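Long-range contacts in 1,4-dihydroxy-6-naphtoate synthase (Archaeoglobus fulgidus, PDB 1ZBM), which probably converts cyclic dehypoxanthine futalosine into 1,4-dihydroxy-6-naphthoate, a step in menaquinone biosynthesis: residues 91-96 with 147-152; 46-51 with 111-116; 103-108 with 143-148. One frame throughout, in Å; residues are numbered along the deposited sequence.

In the fold
From the N terminus, the chain first builds much of one five-stranded mixed sheet, and helix 47-53 follows strand 39-44 of that sheet. Contact 2 closes the loop from 46-51 to 111-116 and joins this part to the turn that leads into helix 114-122 of the second lobe, an arrangement consistent with the periplasmic-binding-protein clan. Contact 1 starts inside that loop, at 91-96, and ends beyond it at 147-152, so the two cross. Contact 3 also crosses contact 2; it starts later than contact 1, at 103-108, and ends on the same stretch, sharing A147 and G148 with it. Strand 147-150 lies between 92-95 and 105-108 in the second mixed sheet, and I151 packs on A115 of contact 2.

Contact 1 (91-96 with 147-152); sequences PVVVAK and AGLLIH
V92 and V94 pair with L150 and G148 as antiparallel hydrogen-bonded pairs, joining strands 92-95 and 147-150 inside the second mixed sheet; the strand axes run at 147° to each other. The bond from L150 N to V92 O is 3.0 Å long and nearly straight at 174°. V94 N and V94 O exchange bonds with G148, at 2.9 Å to G148 O and 3.1 Å from G148 N, while the V92 N to L150 O bond is weak. Between these pairs V93 faces L149 in a non-hydrogen-bonded pair, and V93 CA lies against G148 O. On their face of the sheet, V93 splits its branches: CG1, anti to the backbone N (chi1 173°), reaches A147 CB at 3.6 Å, and CG2 meets L149 CD1. The other face carries V94 and L150, whose CG1 and CD1 touch at 3.8 Å. Further out, L119 and A115 of helix 114-122 pack on V93 and L149, and strand 164-168 continues the sheet beyond 92-95. After the strand comes H152, the predicted proton acceptor, with the edge-to-face ring of F133 beside it; I151 CG1 lies 3.4 Å above the H152 ring plane, offset toward its rim.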
ATOM      1  N   PRO A  91      -0.126   0.640  -9.380  1.00 15.96           N
ATOM      2  CA  PRO A  91      -0.690  -0.664  -9.750  1.00 17.39           C
ATOM      3  C   PRO A  91      -1.079  -0.760 -11.216  1.00 16.86           C
ATOM      4  O   PRO A  91      -1.295   0.249 -11.885  1.00 16.44           O
ATOM      5  CB  PRO A  91      -1.892  -0.803  -8.819  1.00 15.87           C
ATOM      6  CG  PRO A  91      -2.292   0.623  -8.564  1.00 15.95           C
ATOM      7  CD  PRO A  91      -0.952   1.281  -8.343  1.00 16.73           C
ATOM      8  N   VAL A  92      -1.161  -1.978 -11.722  1.00 18.32           N
ATOM      9  CA  VAL A  92      -1.531  -2.164 -13.110  1.00 18.43           C
ATOM     10  C   VAL A  92      -2.318  -3.444 -13.278  1.00 18.47           C
ATOM     11  O   VAL A  92      -2.373  -4.277 -12.380  1.00 19.37           O
ATOM     12  CB  VAL A  92      -0.277  -2.238 -14.002  1.00 20.31           C
ATOM     13  CG1 VAL A  92       0.471  -0.903 -13.988  1.00 19.42           C
ATOM     14  CG2 VAL A  92       0.633  -3.355 -13.511  1.00 20.31           C
ATOM     15  N   VAL A  93      -2.948  -3.582 -14.434  1.00 19.18           N
ATOM     16  CA  VAL A  93      -3.688  -4.783 -14.744  1.00 17.48           C
ATOM     17  C   VAL A  93      -2.885  -5.387 -15.897  1.00 19.68           C
ATOM     18  O   VAL A  93      -2.534  -4.692 -16.850  1.00 19.47           O
ATOM     19  CB  VAL A  93      -5.131  -4.449 -15.166  1.00 16.34           C
ATOM     20  CG1 VAL A  93      -5.839  -5.699 -15.662  1.00 14.82           C
ATOM     21  CG2 VAL A  93      -5.882  -3.862 -13.975  1.00 13.17           C
ATOM     22  N   VAL A  94      -2.554  -6.667 -15.783  1.00 20.99           N
ATOM     23  CA  VAL A  94      -1.764  -7.338 -16.801  1.00 22.23           C
ATOM     24  C   VAL A  94      -2.522  -8.503 -17.425  1.00 22.37           C
ATOM     25  O   VAL A  94      -3.439  -9.055 -16.808  1.00 22.07           O
ATOM     26  CB  VAL A  94      -0.458  -7.893 -16.204  1.00 22.99           C
ATOM     27  CG1 VAL A  94      -0.773  -9.059 -15.265  1.00 22.95           C
ATOM     28  CG2 VAL A  94       0.459  -8.343 -17.308  1.00 27.26           C
ATOM     29  N   ALA A  95      -2.120  -8.885 -18.638  1.00 21.49           N
ATOM     30  CA  ALA A  95      -2.759  -9.991 -19.359  1.00 20.93           C
ATOM     31  C   ALA A  95      -1.784 -10.664 -20.327  1.00 20.98           C
ATOM     32  O   ALA A  95      -0.731 -10.116 -20.627  1.00 19.79           O
ATOM     33  CB  ALA A  95      -3.984  -9.485 -20.116  1.00 18.69           C
ATOM     34  N   LYS A  96      -2.127 -11.855 -20.812  1.00 22.47           N
ATOM     35  CA  LYS A  96      -1.233 -12.560 -21.722  1.00 24.68           C
ATOM     36  C   LYS A  96      -1.092 -11.812 -23.051  1.00 26.55           C
ATOM     37  O   LYS A  96      -0.089 -11.958 -23.755  1.00 26.81           O
ATOM     38  CB  LYS A  96      -1.720 -13.996 -21.938  1.00 25.14           C
ATOM     39  CG  LYS A  96      -1.898 -14.763 -20.627  1.00 25.32           C
ATOM     40  CD  LYS A  96      -2.290 -16.226 -20.839  1.00 24.76           C
ATOM     41  CE  LYS A  96      -1.145 -17.017 -21.458  1.00 23.34           C
ATOM     42  NZ  LYS A  96      -1.406 -18.477 -21.479  1.00 19.02           N
ATOM     43  N   ALA A 147      -7.491 -11.315 -16.778  1.00 13.46           N
ATOM     44  CA  ALA A 147      -6.469 -10.377 -16.338  1.00 13.51           C
ATOM     45  C   ALA A 147      -6.303 -10.363 -14.831  1.00 13.60           C
ATOM     46  O   ALA A 147      -7.133 -10.903 -14.105  1.00 11.99           O
ATOM     47  CB  ALA A 147      -6.803  -8.980 -16.839  1.00 10.76           C
ATOM     48  N   GLY A 148      -5.216  -9.744 -14.374  1.00 14.85           N
ATOM     49  CA  GLY A 148      -4.936  -9.665 -12.953  1.00 12.86           C
ATOM     50  C   GLY A 148      -4.445  -8.296 -12.527  1.00 13.43           C
ATOM     51  O   GLY A 148      -3.706  -7.634 -13.258  1.00 12.54           O
ATOM     52  N   LEU A 149      -4.876  -7.871 -11.344  1.00 13.88           N
ATOM     53  CA  LEU A 149      -4.482  -6.587 -10.784  1.00 13.96           C
ATOM     54  C   LEU A 149      -3.301  -6.836  -9.847  1.00 12.75           C
ATOM     55  O   LEU A 149      -3.393  -7.647  -8.929  1.00 14.83           O
ATOM     56  CB  LEU A 149      -5.656  -5.981 -10.011  1.00 14.04           C
ATOM     57  CG  LEU A 149      -5.489  -4.568  -9.448  1.00 14.86           C
ATOM     58  CD1 LEU A 149      -5.192  -3.573 -10.580  1.00 16.35           C
ATOM     59  CD2 LEU A 149      -6.770  -4.187  -8.735  1.00 16.90           C
ATOM     60  N   LEU A 150      -2.196  -6.140 -10.088  1.00 13.20           N
ATOM     61  CA  LEU A 150      -0.981  -6.294  -9.295  1.00 12.94           C
ATOM     62  C   LEU A 150      -0.699  -5.050  -8.475  1.00 13.13           C
ATOM     63  O   LEU A 150      -0.414  -3.991  -9.035  1.00 13.96           O
ATOM     64  CB  LEU A 150       0.207  -6.534 -10.225  1.00  9.36           C
ATOM     65  CG  LEU A 150      -0.004  -7.597 -11.289  1.00 10.41           C
ATOM     66  CD1 LEU A 150       1.132  -7.585 -12.294  1.00  5.31           C
ATOM     67  CD2 LEU A 150      -0.121  -8.957 -10.603  1.00  7.10           C
ATOM     68  N   ILE A 151      -0.749  -5.182  -7.155  1.00 13.08           N
ATOM     69  CA  ILE A 151      -0.492  -4.044  -6.286  1.00 15.44           C
ATOM     70  C   ILE A 151       0.878  -4.083  -5.622  1.00 15.61           C
ATOM     71  O   ILE A 151       1.316  -3.095  -5.024  1.00 16.93           O
ATOM     72  CB  ILE A 151      -1.574  -3.929  -5.184  1.00 15.04           C
ATOM     73  CG1 ILE A 151      -1.394  -5.043  -4.146  1.00 15.51           C
ATOM     74  CG2 ILE A 151      -2.949  -4.043  -5.811  1.00 15.97           C
ATOM     75  CD1 ILE A 151      -2.377  -4.964  -2.995  1.00 15.39           C
ATOM     76  N   HIS A 152       1.558  -5.218  -5.721  1.00 14.48           N
ATOM     77  CA  HIS A 152       2.880  -5.344  -5.109  1.00 14.71           C
ATOM     78  C   HIS A 152       3.988  -5.316  -6.157  1.00 14.60           C
ATOM     79  O   HIS A 152       3.850  -4.647  -7.176  1.00 12.16           O
ATOM     80  CB  HIS A 152       2.951  -6.615  -4.264  1.00 15.07           C
ATOM     81  CG  HIS A 152       1.995  -6.616  -3.110  1.00 15.25           C
ATOM     82  ND1 HIS A 152       2.100  -5.734  -2.055  1.00 14.95           N
ATOM     83  CD2 HIS A 152       0.887  -7.358  -2.870  1.00 13.52           C
ATOM     84  CE1 HIS A 152       1.098  -5.933  -1.216  1.00 16.96           C
ATOM     85  NE2 HIS A 152       0.346  -6.912  -1.687  1.00 15.04           N
TER

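Contact 2 (46-51 with 111-116)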
ATOM      1  N   ASP A  46      -1.194  -9.568   5.678  1.00 15.47           N
ATOM      2  CA  ASP A  46      -1.502  -9.042   4.355  1.00 14.97           C
ATOM      3  C   ASP A  46      -2.384  -7.801   4.442  1.00 14.20           C
ATOM      4  O   ASP A  46      -3.296  -7.708   5.271  1.00 12.80           O
ATOM      5  CB  ASP A  46      -2.171 -10.133   3.501  1.00 18.08           C
ATOM      6  CG  ASP A  46      -2.538  -9.652   2.105  1.00 22.03           C
ATOM      7  OD1 ASP A  46      -3.628  -9.056   1.953  1.00 24.67           O
ATOM      8  OD2 ASP A  46      -1.736  -9.858   1.162  1.00 21.75           O
ATOM      9  N   ILE A  47      -2.091  -6.849   3.564  1.00 13.22           N
ATOM     10  CA  ILE A  47      -2.802  -5.571   3.507  1.00 13.75           C
ATOM     11  C   ILE A  47      -4.332  -5.710   3.498  1.00 14.49           C
ATOM     12  O   ILE A  47      -5.036  -4.924   4.137  1.00 12.19           O
ATOM     13  CB  ILE A  47      -2.347  -4.752   2.261  1.00 12.99           C
ATOM     14  CG1 ILE A  47      -2.976  -3.374   2.282  1.00 15.39           C
ATOM     15  CG2 ILE A  47      -2.712  -5.487   0.987  1.00 12.48           C
ATOM     16  CD1 ILE A  47      -2.482  -2.515   3.431  1.00 18.48           C
ATOM     17  N   GLU A  48      -4.862  -6.705   2.793  1.00 15.72           N
ATOM     18  CA  GLU A  48      -6.310  -6.845   2.773  1.00 16.14           C
ATOM     19  C   GLU A  48      -6.788  -7.308   4.149  1.00 15.95           C
ATOM     20  O   GLU A  48      -7.858  -6.912   4.600  1.00 15.61           O
ATOM     21  CB  GLU A  48      -6.750  -7.814   1.673  1.00 17.21           C
ATOM     22  CG  GLU A  48      -8.264  -7.846   1.434  1.00 19.58           C
ATOM     23  CD  GLU A  48      -8.877  -6.471   1.164  1.00 20.96           C
ATOM     24  OE1 GLU A  48      -8.131  -5.471   1.044  1.00 22.21           O
ATOM     25  OE2 GLU A  48     -10.123  -6.391   1.061  1.00 20.40           O
ATOM     26  N   THR A  49      -5.981  -8.127   4.823  1.00 16.35           N
ATOM     27  CA  THR A  49      -6.333  -8.605   6.165  1.00 15.41           C
ATOM     28  C   THR A  49      -6.417  -7.416   7.133  1.00 15.49           C
ATOM     29  O   THR A  49      -7.305  -7.361   7.994  1.00 16.39           O
ATOM     30  CB  THR A  49      -5.283  -9.613   6.696  1.00 16.07           C
ATOM     31  OG1 THR A  49      -5.259 -10.770   5.850  1.00 15.10           O
ATOM     32  CG2 THR A  49      -5.614 -10.045   8.131  1.00 15.36           C
ATOM     33  N   LEU A  50      -5.496  -6.463   6.985  1.00 13.07           N
ATOM     34  CA  LEU A  50      -5.483  -5.275   7.836  1.00 12.83           C
ATOM     35  C   LEU A  50      -6.631  -4.314   7.488  1.00 10.65           C
ATOM     36  O   LEU A  50      -7.185  -3.655   8.368  1.00 11.27           O
ATOM     37  CB  LEU A  50      -4.132  -4.536   7.733  1.00 11.33           C
ATOM     38  CG  LEU A  50      -2.851  -5.302   8.086  1.00 10.34           C
ATOM     39  CD1 LEU A  50      -1.660  -4.336   8.187  1.00 10.33           C
ATOM     40  CD2 LEU A  50      -3.045  -6.019   9.414  1.00 11.04           C
ATOM     41  N   ASN A  51      -6.987  -4.228   6.212  1.00 11.81           N
ATOM     42  CA  ASN A  51      -8.080  -3.350   5.808  1.00 13.23           C
ATOM     43  C   ASN A  51      -9.366  -3.846   6.448  1.00 12.52           C
ATOM     44  O   ASN A  51     -10.184  -3.051   6.878  1.00 12.27           O
ATOM     45  CB  ASN A  51      -8.258  -3.330   4.288  1.00 10.41           C
ATOM     46  CG  ASN A  51      -7.175  -2.547   3.583  1.00 10.93           C
ATOM     47  OD1 ASN A  51      -6.582  -1.635   4.160  1.00 10.74           O
ATOM     48  ND2 ASN A  51      -6.926  -2.880   2.319  1.00  7.13           N
ATOM     49  N   ARG A 111     -10.778  -6.530  -2.163  1.00 20.87           N
ATOM     50  CA  ARG A 111     -11.865  -5.597  -2.415  1.00 20.22           C
ATOM     51  C   ARG A 111     -11.611  -4.179  -1.923  1.00 17.37           C
ATOM     52  O   ARG A 111     -11.974  -3.220  -2.587  1.00 17.49           O
ATOM     53  CB  ARG A 111     -13.156  -6.097  -1.767  1.00 22.41           C
ATOM     54  CG  ARG A 111     -14.311  -5.178  -2.068  1.00 26.29           C
ATOM     55  CD  ARG A 111     -15.485  -5.436  -1.164  1.00 31.41           C
ATOM     56  NE  ARG A 111     -16.058  -6.761  -1.396  1.00 36.67           N
ATOM     57  CZ  ARG A 111     -17.262  -7.133  -0.973  1.00 39.41           C
ATOM     58  NH1 ARG A 111     -17.697  -8.360  -1.226  1.00 41.32           N
ATOM     59  NH2 ARG A 111     -18.029  -6.274  -0.306  1.00 39.02           N
ATOM     60  N   TYR A 112     -10.992  -4.051  -0.757  1.00 17.85           N
ATOM     61  CA  TYR A 112     -10.753  -2.743  -0.175  1.00 16.64           C
ATOM     62  C   TYR A 112      -9.433  -2.052  -0.518  1.00 16.45           C
ATOM     63  O   TYR A 112      -9.112  -1.019   0.062  1.00 15.70           O
ATOM     64  CB  TYR A 112     -10.918  -2.839   1.344  1.00 17.55           C
ATOM     65  CG  TYR A 112     -12.343  -3.166   1.770  1.00 18.46           C
ATOM     66  CD1 TYR A 112     -13.379  -2.251   1.581  1.00 19.19           C
ATOM     67  CD2 TYR A 112     -12.660  -4.399   2.327  1.00 16.48           C
ATOM     68  CE1 TYR A 112     -14.701  -2.561   1.936  1.00 20.99           C
ATOM     69  CE2 TYR A 112     -13.973  -4.722   2.682  1.00 17.70           C
ATOM     70  CZ  TYR A 112     -14.987  -3.804   2.483  1.00 21.56           C
ATOM     71  OH  TYR A 112     -16.293  -4.124   2.791  1.00 25.31           O
ATOM     72  N   THR A 113      -8.668  -2.589  -1.459  1.00 14.55           N
ATOM     73  CA  THR A 113      -7.415  -1.937  -1.800  1.00 14.58           C
ATOM     74  C   THR A 113      -7.674  -0.744  -2.686  1.00 14.34           C
ATOM     75  O   THR A 113      -8.678  -0.677  -3.398  1.00 14.95           O
ATOM     76  CB  THR A 113      -6.491  -2.849  -2.560  1.00 15.75           C
ATOM     77  OG1 THR A 113      -7.030  -3.072  -3.869  1.00 14.61           O
ATOM     78  CG2 THR A 113      -6.350  -4.164  -1.827  1.00 15.44           C
ATOM     79  N   THR A 114      -6.753   0.205  -2.636  1.00 14.06           N
ATOM     80  CA  THR A 114      -6.860   1.400  -3.449  1.00 13.73           C
ATOM     81  C   THR A 114      -6.843   1.022  -4.932  1.00 13.94           C
ATOM     82  O   THR A 114      -7.546   1.624  -5.747  1.00 15.43           O
ATOM     83  CB  THR A 114      -5.709   2.348  -3.126  1.00 12.68           C
ATOM     84  OG1 THR A 114      -5.834   2.772  -1.763  1.00 15.52           O
ATOM     85  CG2 THR A 114      -5.747   3.568  -4.032  1.00 12.72           C
ATOM     86  N   ALA A 115      -6.054   0.010  -5.271  1.00 12.50           N
ATOM     87  CA  ALA A 115      -5.961  -0.441  -6.653  1.00 15.24           C
ATOM     88  C   ALA A 115      -7.309  -0.943  -7.161  1.00 16.74           C
ATOM     89  O   ALA A 115      -7.610  -0.836  -8.352  1.00 16.81           O
ATOM     90  CB  ALA A 115      -4.913  -1.546  -6.783  1.00 11.23           C
ATOM     91  N   ASN A 116      -8.122  -1.505  -6.274  1.00 17.88           N
ATOM     92  CA  ASN A 116      -9.421  -1.986  -6.713  1.00 19.42           C
ATOM     93  C   ASN A 116     -10.333  -0.807  -6.994  1.00 19.66           C
ATOM     94  O   ASN A 116     -11.014  -0.766  -8.022  1.00 20.19           O
ATOM     95  CB  ASN A 116     -10.057  -2.892  -5.671  1.00 22.70           C
ATOM     96  CG  ASN A 116     -10.567  -4.174  -6.282  1.00 26.16           C
ATOM     97  OD1 ASN A 116     -11.314  -4.149  -7.274  1.00 24.27           O
ATOM     98  ND2 ASN A 116     -10.164  -5.303  -5.710  1.00 27.19           N
TER
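E48 reaches from helix 47-53 to the turn before helix 114-122, and its carboxylate carries the polar part of the contact. The hydrogen bond across it runs from Y112 N to E48 OE2, 3.1 Å long and close to straight at 170°; the donor approaches on the syn side, 25° out of the carboxylate plane. E48 OE1 accepts from N51 ND2 at 3.1 Å, again on the syn side, with the oxygen near the amide plane of N51. The other end of that amide is held too: N51 OD1 accepts from S65 N.

The E48 chain extends with CG anti to the backbone N (chi1 -171°) and bends at chi2, bringing the carboxylate over to the turn. Among the van der Waals contacts, T113 CG2 lies 3.6 Å from E48 OE1, the two side chains crossing at about a right angle. N51 CB and Y112 CB meet at 4.0 Å; F55 and A68 also touch Y112.

Both segments have an N-cap: D46 OD1 accepts from E48 N at 2.8 Å, and T113 OG1 accepts from N116 N at 3.1 Å. The second cap begins the helix that holds T114 and A115, predicted to bind substrate. With both carboxylate oxygens bonded, the rotation of the E48 group is probably fixed, and its likely negative charge meets one backbone N-H, one amide N-H and, as a long, weak ion pair, R52 NE.

Contact 3 (103-108 with 143-148)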
ATOM      1  N   GLY A 103     -16.123  -6.340 -19.466  1.00 27.73           N
ATOM      2  CA  GLY A 103     -16.823  -7.614 -19.421  1.00 27.66           C
ATOM      3  C   GLY A 103     -15.927  -8.778 -19.019  1.00 26.78           C
ATOM      4  O   GLY A 103     -16.406  -9.882 -18.758  1.00 27.53           O
ATOM      5  N   LYS A 104     -14.624  -8.526 -18.949  1.00 25.50           N
ATOM      6  CA  LYS A 104     -13.649  -9.557 -18.600  1.00 22.36           C
ATOM      7  C   LYS A 104     -13.612  -9.919 -17.111  1.00 22.15           C
ATOM      8  O   LYS A 104     -14.106  -9.173 -16.257  1.00 19.66           O
ATOM      9  CB  LYS A 104     -12.259  -9.113 -19.046  1.00 21.54           C
ATOM     10  CG  LYS A 104     -12.116  -8.891 -20.544  1.00 23.55           C
ATOM     11  CD  LYS A 104     -12.364 -10.168 -21.335  1.00 24.20           C
ATOM     12  CE  LYS A 104     -11.980  -9.995 -22.802  1.00 23.64           C
ATOM     13  NZ  LYS A 104     -12.653  -8.822 -23.413  1.00 25.52           N
ATOM     14  N   ARG A 105     -13.029 -11.079 -16.813  1.00 21.30           N
ATOM     15  CA  ARG A 105     -12.903 -11.545 -15.434  1.00 21.95           C
ATOM     16  C   ARG A 105     -11.500 -11.209 -14.941  1.00 20.27           C
ATOM     17  O   ARG A 105     -10.522 -11.777 -15.413  1.00 20.78           O
ATOM     18  CB  ARG A 105     -13.175 -13.055 -15.362  1.00 23.37           C
ATOM     19  CG  ARG A 105     -14.635 -13.395 -15.643  1.00 25.81           C
ATOM     20  CD  ARG A 105     -14.897 -14.893 -15.751  1.00 29.41           C
ATOM     21  NE  ARG A 105     -14.501 -15.624 -14.548  1.00 31.09           N
ATOM     22  CZ  ARG A 105     -13.322 -16.214 -14.389  1.00 31.69           C
ATOM     23  NH1 ARG A 105     -12.421 -16.164 -15.363  1.00 32.13           N
ATOM     24  NH2 ARG A 105     -13.046 -16.853 -13.260  1.00 30.37           N
ATOM     25  N   ILE A 106     -11.404 -10.276 -13.996  1.00 18.94           N
ATOM     26  CA  ILE A 106     -10.104  -9.853 -13.480  1.00 16.92           C
ATOM     27  C   ILE A 106      -9.849 -10.229 -12.029  1.00 16.86           C
ATOM     28  O   ILE A 106     -10.639  -9.889 -11.131  1.00 15.89           O
ATOM     29  CB  ILE A 106      -9.920  -8.323 -13.594  1.00 17.57           C
ATOM     30  CG1 ILE A 106     -10.344  -7.841 -14.986  1.00 18.43           C
ATOM     31  CG2 ILE A 106      -8.470  -7.955 -13.325  1.00 13.11           C
ATOM     32  CD1 ILE A 106     -10.335  -6.331 -15.143  1.00 18.99           C
ATOM     33  N   ALA A 107      -8.739 -10.927 -11.804  1.00 15.26           N
ATOM     34  CA  ALA A 107      -8.353 -11.329 -10.452  1.00 17.59           C
ATOM     35  C   ALA A 107      -7.900 -10.079  -9.699  1.00 16.75           C
ATOM     36  O   ALA A 107      -7.135  -9.279 -10.226  1.00 17.17           O
ATOM     37  CB  ALA A 107      -7.214 -12.358 -10.505  1.00 15.24           C
ATOM     38  N   VAL A 108      -8.395  -9.920  -8.476  1.00 17.08           N
ATOM     39  CA  VAL A 108      -8.066  -8.776  -7.627  1.00 16.26           C
ATOM     40  C   VAL A 108      -7.586  -9.259  -6.262  1.00 16.31           C
ATOM     41  O   VAL A 108      -8.184 -10.162  -5.671  1.00 17.08           O
ATOM     42  CB  VAL A 108      -9.291  -7.869  -7.411  1.00 14.45           C
ATOM     43  CG1 VAL A 108      -9.657  -7.177  -8.712  1.00 12.92           C
ATOM     44  CG2 VAL A 108     -10.456  -8.704  -6.902  1.00 12.21           C
ATOM     45  N   GLU A 143      -4.537 -18.919 -17.652  1.00 20.84           N
ATOM     46  CA  GLU A 143      -5.837 -18.509 -18.193  1.00 19.21           C
ATOM     47  C   GLU A 143      -7.045 -18.866 -17.331  1.00 18.60           C
ATOM     48  O   GLU A 143      -8.112 -19.233 -17.829  1.00 17.51           O
ATOM     49  CB  GLU A 143      -5.992 -19.066 -19.614  1.00 18.12           C
ATOM     50  CG  GLU A 143      -4.799 -18.704 -20.506  1.00 20.64           C
ATOM     51  CD  GLU A 143      -4.981 -19.058 -21.990  1.00 20.22           C
ATOM     52  OE1 GLU A 143      -3.993 -18.948 -22.739  1.00 16.83           O
ATOM     53  OE2 GLU A 143      -6.098 -19.429 -22.394  1.00 24.01           O
ATOM     54  N   GLU A 144      -6.861 -18.748 -16.023  1.00 20.43           N
ATOM     55  CA  GLU A 144      -7.913 -19.017 -15.058  1.00 19.18           C
ATOM     56  C   GLU A 144      -8.818 -17.780 -15.074  1.00 18.93           C
ATOM     57  O   GLU A 144     -10.007 -17.846 -14.755  1.00 16.41           O
ATOM     58  CB  GLU A 144      -7.266 -19.192 -13.697  1.00 23.69           C
ATOM     59  CG  GLU A 144      -8.162 -19.646 -12.578  1.00 30.68           C
ATOM     60  CD  GLU A 144      -7.359 -19.855 -11.309  1.00 35.09           C
ATOM     61  OE1 GLU A 144      -6.381 -20.642 -11.364  1.00 36.34           O
ATOM     62  OE2 GLU A 144      -7.697 -19.233 -10.272  1.00 35.84           O
ATOM     63  N   VAL A 145      -8.224 -16.655 -15.466  1.00 15.57           N
ATOM     64  CA  VAL A 145      -8.923 -15.390 -15.568  1.00 14.74           C
ATOM     65  C   VAL A 145      -8.428 -14.664 -16.827  1.00 16.25           C
ATOM     66  O   VAL A 145      -7.512 -15.141 -17.503  1.00 18.94           O
ATOM     67  CB  VAL A 145      -8.669 -14.513 -14.313  1.00 15.28           C
ATOM     68  CG1 VAL A 145      -9.225 -15.210 -13.073  1.00 13.02           C
ATOM     69  CG2 VAL A 145      -7.165 -14.265 -14.135  1.00 11.96           C
ATOM     70  N   ASP A 146      -9.029 -13.530 -17.167  1.00 14.17           N
ATOM     71  CA  ASP A 146      -8.571 -12.799 -18.349  1.00 14.70           C
ATOM     72  C   ASP A 146      -7.439 -11.856 -17.991  1.00 14.52           C
ATOM     73  O   ASP A 146      -6.539 -11.616 -18.797  1.00 13.11           O
ATOM     74  CB  ASP A 146      -9.708 -11.987 -18.972  1.00 17.26           C
ATOM     75  CG  ASP A 146     -10.872 -12.858 -19.418  1.00 20.04           C
ATOM     76  OD1 ASP A 146     -11.796 -13.077 -18.610  1.00 20.73           O
ATOM     77  OD2 ASP A 146     -10.848 -13.327 -20.573  1.00 24.47           O
ATOM     78  N   ALA A 147      -7.491 -11.315 -16.778  1.00 13.46           N
ATOM     79  CA  ALA A 147      -6.469 -10.377 -16.338  1.00 13.51           C
ATOM     80  C   ALA A 147      -6.303 -10.363 -14.831  1.00 13.60           C
ATOM     81  O   ALA A 147      -7.133 -10.903 -14.105  1.00 11.99           O
ATOM     82  CB  ALA A 147      -6.803  -8.980 -16.839  1.00 10.76           C
ATOM     83  N   GLY A 148      -5.216  -9.744 -14.374  1.00 14.85           N
ATOM     84  CA  GLY A 148      -4.936  -9.665 -12.953  1.00 12.86           C
ATOM     85  C   GLY A 148      -4.445  -8.296 -12.527  1.00 13.43           C
ATOM     86  O   GLY A 148      -3.706  -7.634 -13.258  1.00 12.54           O
TER
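R105 and D146 grip each other through their backbones and one carboxylate oxygen, where strand 105-108 runs alongside the start of strand 147-150. R105 N donates to D146 OD1 at 3.0 Å, on the anti side and 33° out of the carboxylate plane. D146 N donates to R105 O at 2.9 Å, closing a two-bond ring between the residues; A147 N adds a weak bond to the same R105 O. Two residues after R105, A107 N donates to A147 O at 2.8 Å, within the parallel bridges I106-A147 and A107-G148.

A bend at chi3 (58°) brings the edge of the R105 guanidinium to the loop before strand 147-150. There NH1 donates to E144 O at 3.0 Å, the oxygen only 6° out of the guanidinium plane. NH1 also lies 4.5 Å from D146 OD1, beyond a salt bridge, and R105 NE makes a long, weak ion pair with E127 OE2. K104 crosses D146 at about a right angle, its CD beside OD2 but NZ not in contact. A leucine in place of R105 would probably leave E144 O without this donor and D146 with one positive charge fewer nearby.

Among apolar contacts, I106 CG2 touches A147 CB, and on the other face A107 CB meets V145 CG2 at 4.1 Å, against helix 136-141.

E143 is the C-prime residue of the Schellman motif ending that helix, which links parallel strands 127-130 and 147-150; strand 105-108 lies between them. Main-chain bonds, the D146 carboxylate and the R105 guanidinium together set the entry to strand 147-150, and the R105 N-H and guanidinium are likely to stabilise D146 as a carboxylate.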